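Long-range contact in transcriptional repressor (PDB 3KV1), which probably represses transcription by binding DNA, in response to a sugar or related ligand recognised by its putative sugar-binding domain: residues A[118-123]-A[209-214]. Residues are numbered along the deposited sequence; the frame is centred on the assembly and turned at random.
Sequences LYAPAY and RVIGLE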
loop_
_atom_site.group_PDB
_atom_site.type_symbol
_atom_site.label_atom_id
_atom_site.label_comp_id
_atom_site.label_asym_id
_atom_site.label_seq_id
_atom_site.Cartn_x
_atom_site.Cartn_y
_atom_site.Cartn_z
ATOM N N LEU A 118 -0.694 3.280 -4.075
ATOM C CA LEU A 118 -1.577 2.920 -5.184
ATOM C C LEU A 118 -2.028 1.493 -4.885
ATOM O O LEU A 118 -1.184 0.588 -4.869
ATOM C CB LEU A 118 -0.819 3.025 -6.518
ATOM C CG LEU A 118 -1.659 2.765 -7.772
ATOM C CD1 LEU A 118 -2.826 3.742 -7.904
ATOM C CD2 LEU A 118 -0.738 2.873 -8.993
ATOM N N TYR A 119 -3.328 1.297 -4.573
ATOM C CA TYR A 119 -3.847 -0.026 -4.179
ATOM C C TYR A 119 -4.154 -0.930 -5.370
ATOM O O TYR A 119 -5.323 -1.291 -5.612
ATOM C CB TYR A 119 -5.099 0.127 -3.271
ATOM C CG TYR A 119 -4.722 0.769 -1.970
ATOM C CD1 TYR A 119 -5.087 2.084 -1.698
ATOM C CD2 TYR A 119 -3.945 0.089 -1.036
ATOM C CE1 TYR A 119 -4.713 2.695 -0.495
ATOM C CE2 TYR A 119 -3.551 0.705 0.169
ATOM C CZ TYR A 119 -3.940 2.005 0.420
ATOM O OH TYR A 119 -3.538 2.615 1.606
ATOM N N ALA A 120 -3.106 -1.289 -6.118
ATOM C CA ALA A 120 -3.229 -2.169 -7.256
ATOM C C ALA A 120 -1.851 -2.774 -7.487
ATOM O O ALA A 120 -0.830 -2.161 -7.137
ATOM C CB ALA A 120 -3.607 -1.377 -8.502
ATOM N N PRO A 121 -1.814 -3.949 -8.100
ATOM C CA PRO A 121 -0.487 -4.491 -8.418
ATOM C C PRO A 121 0.184 -3.703 -9.561
ATOM O O PRO A 121 -0.499 -3.090 -10.385
ATOM C CB PRO A 121 -0.772 -5.915 -8.921
ATOM C CG PRO A 121 -2.231 -6.045 -9.065
ATOM C CD PRO A 121 -2.925 -4.809 -8.524
ATOM N N ALA A 122 1.501 -3.784 -9.624
ATOM C CA ALA A 122 2.258 -3.131 -10.714
ATOM C C ALA A 122 1.942 -3.772 -12.060
ATOM O O ALA A 122 1.836 -3.078 -13.081
ATOM C CB ALA A 122 3.756 -3.252 -10.448
ATOM N N TYR A 123 1.786 -5.096 -12.071
ATOM C CA TYR A 123 1.692 -5.865 -13.328
ATOM C C TYR A 123 0.462 -6.740 -13.389
ATOM O O TYR A 123 0.022 -7.271 -12.363
ATOM C CB TYR A 123 2.923 -6.762 -13.523
ATOM C CG TYR A 123 4.206 -5.976 -13.517
ATOM C CD1 TYR A 123 4.440 -4.998 -14.469
ATOM C CD2 TYR A 123 5.170 -6.189 -12.542
ATOM C CE1 TYR A 123 5.610 -4.244 -14.470
ATOM C CE2 TYR A 123 6.348 -5.457 -12.533
ATOM C CZ TYR A 123 6.564 -4.476 -13.493
ATOM O OH TYR A 123 7.743 -3.761 -13.488
ATOM N N ARG A 209 0.387 -4.334 -19.687
ATOM C CA ARG A 209 0.592 -5.197 -18.531
ATOM C C ARG A 209 0.988 -4.418 -17.276
ATOM O O ARG A 209 1.359 -5.031 -16.298
ATOM C CB ARG A 209 1.722 -6.226 -18.804
ATOM C CG ARG A 209 1.538 -7.048 -20.066
ATOM C CD ARG A 209 0.241 -7.871 -20.099
ATOM N NE ARG A 209 -0.025 -8.196 -21.497
ATOM C CZ ARG A 209 0.377 -9.301 -22.118
ATOM N NH1 ARG A 209 1.027 -10.267 -21.469
ATOM N NH2 ARG A 209 0.119 -9.435 -23.405
ATOM N N VAL A 210 0.937 -3.083 -17.318
ATOM C CA VAL A 210 1.417 -2.257 -16.203
ATOM C C VAL A 210 0.324 -1.317 -15.711
ATOM O O VAL A 210 -0.401 -0.736 -16.511
ATOM C CB VAL A 210 2.634 -1.370 -16.593
ATOM C CG1 VAL A 210 3.212 -0.675 -15.354
ATOM C CG2 VAL A 210 3.699 -2.199 -17.263
ATOM N N ILE A 211 0.211 -1.161 -14.388
ATOM C CA ILE A 211 -0.727 -0.231 -13.823
ATOM C C ILE A 211 0.025 0.930 -13.203
ATOM O O ILE A 211 0.780 0.748 -12.250
ATOM C CB ILE A 211 -1.578 -0.905 -12.735
ATOM C CG1 ILE A 211 -2.499 -1.933 -13.423
ATOM C CG2 ILE A 211 -2.419 0.146 -12.039
ATOM C CD1 ILE A 211 -3.275 -2.762 -12.489
ATOM N N GLY A 212 -0.149 2.117 -13.762
ATOM C CA GLY A 212 0.555 3.274 -13.220
ATOM C C GLY A 212 0.339 4.453 -14.139
ATOM O O GLY A 212 -0.536 4.387 -15.015
ATOM N N LEU A 213 1.103 5.525 -13.932
ATOM C CA LEU A 213 1.083 6.681 -14.846
ATOM C C LEU A 213 1.564 6.369 -16.262
ATOM O O LEU A 213 2.090 5.290 -16.538
ATOM C CB LEU A 213 1.946 7.815 -14.288
ATOM C CG LEU A 213 1.491 8.477 -12.976
ATOM C CD1 LEU A 213 2.450 9.618 -12.709
ATOM C CD2 LEU A 213 0.044 8.983 -13.068
ATOM N N GLU A 214 1.354 7.320 -17.170
ATOM C CA GLU A 214 1.863 7.201 -18.539
ATOM C C GLU A 214 2.676 8.425 -18.949
ATOM O O GLU A 214 2.761 9.418 -18.215
ATOM C CB GLU A 214 0.714 6.974 -19.533
ATOM C CG GLU A 214 -0.318 8.081 -19.542
ATOM C CD GLU A 214 -1.447 7.812 -20.526
ATOM O OE1 GLU A 214 -2.433 7.157 -20.135
ATOM O OE2 GLU A 214 -1.341 8.246 -21.692
#
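A single antiparallel beta bridge, Tyr123 to Val210, ties two loops together in the putative sugar-binding domain of this SorC-family repressor: the loop after strand 114-116 and the one leading into helix 215-219. The two residues form a non-hydrogen-bonded pair, their CA atoms 4.6 Å apart. On one flank of the pair, Ile211 N donates to Ala122 O at 2.8 Å, nearly straight (162° at the hydrogen) but tilted 34° from the carbonyl plane. On the other flank, Arg209 and Val124 share a backbone bond. CA-H...O contacts fill in between: Ala122 O also takes Val210 CA at 3.3 Å, and Arg209 O meets Tyr123 CA at 3.1 Å.

Tyr123 and Val210 point their side chains the same way. In the conformer given, one of two modelled for Val210, CG2 comes up to the edge of the tyrosine ring, near its plane, 4.0 Å from Tyr123 CE1; Arg209 O lies at that edge too, while Ala122 CB sits over one face, toward the rim. The phenol hydroxyl is held by His164 and Gln63, and a glycerol, probably from the crystallisation liquor, lies about 4 Å from the Tyr123 side chain, which is consistent with the ring lining a ligand pocket.

Ile211 turns its side chain back into the bend of 118-121. Its CB lies 3.4 Å from Pro121 O; with CG1 anti to the carbonyl carbon (chi1 -68°), CD1 comes in against the same oxygen, while CG2 is directed to Ala120 CB. Phe133 and Met134 of helix 127-134 pack on the same isoleucine, and Leu118 and Ala120 rest on helix 137-147. At the far end of the bend, Leu118 CD2 makes a looser contact, 4.2 Å from Ile211 O, with Ile211 CG2 just beyond it.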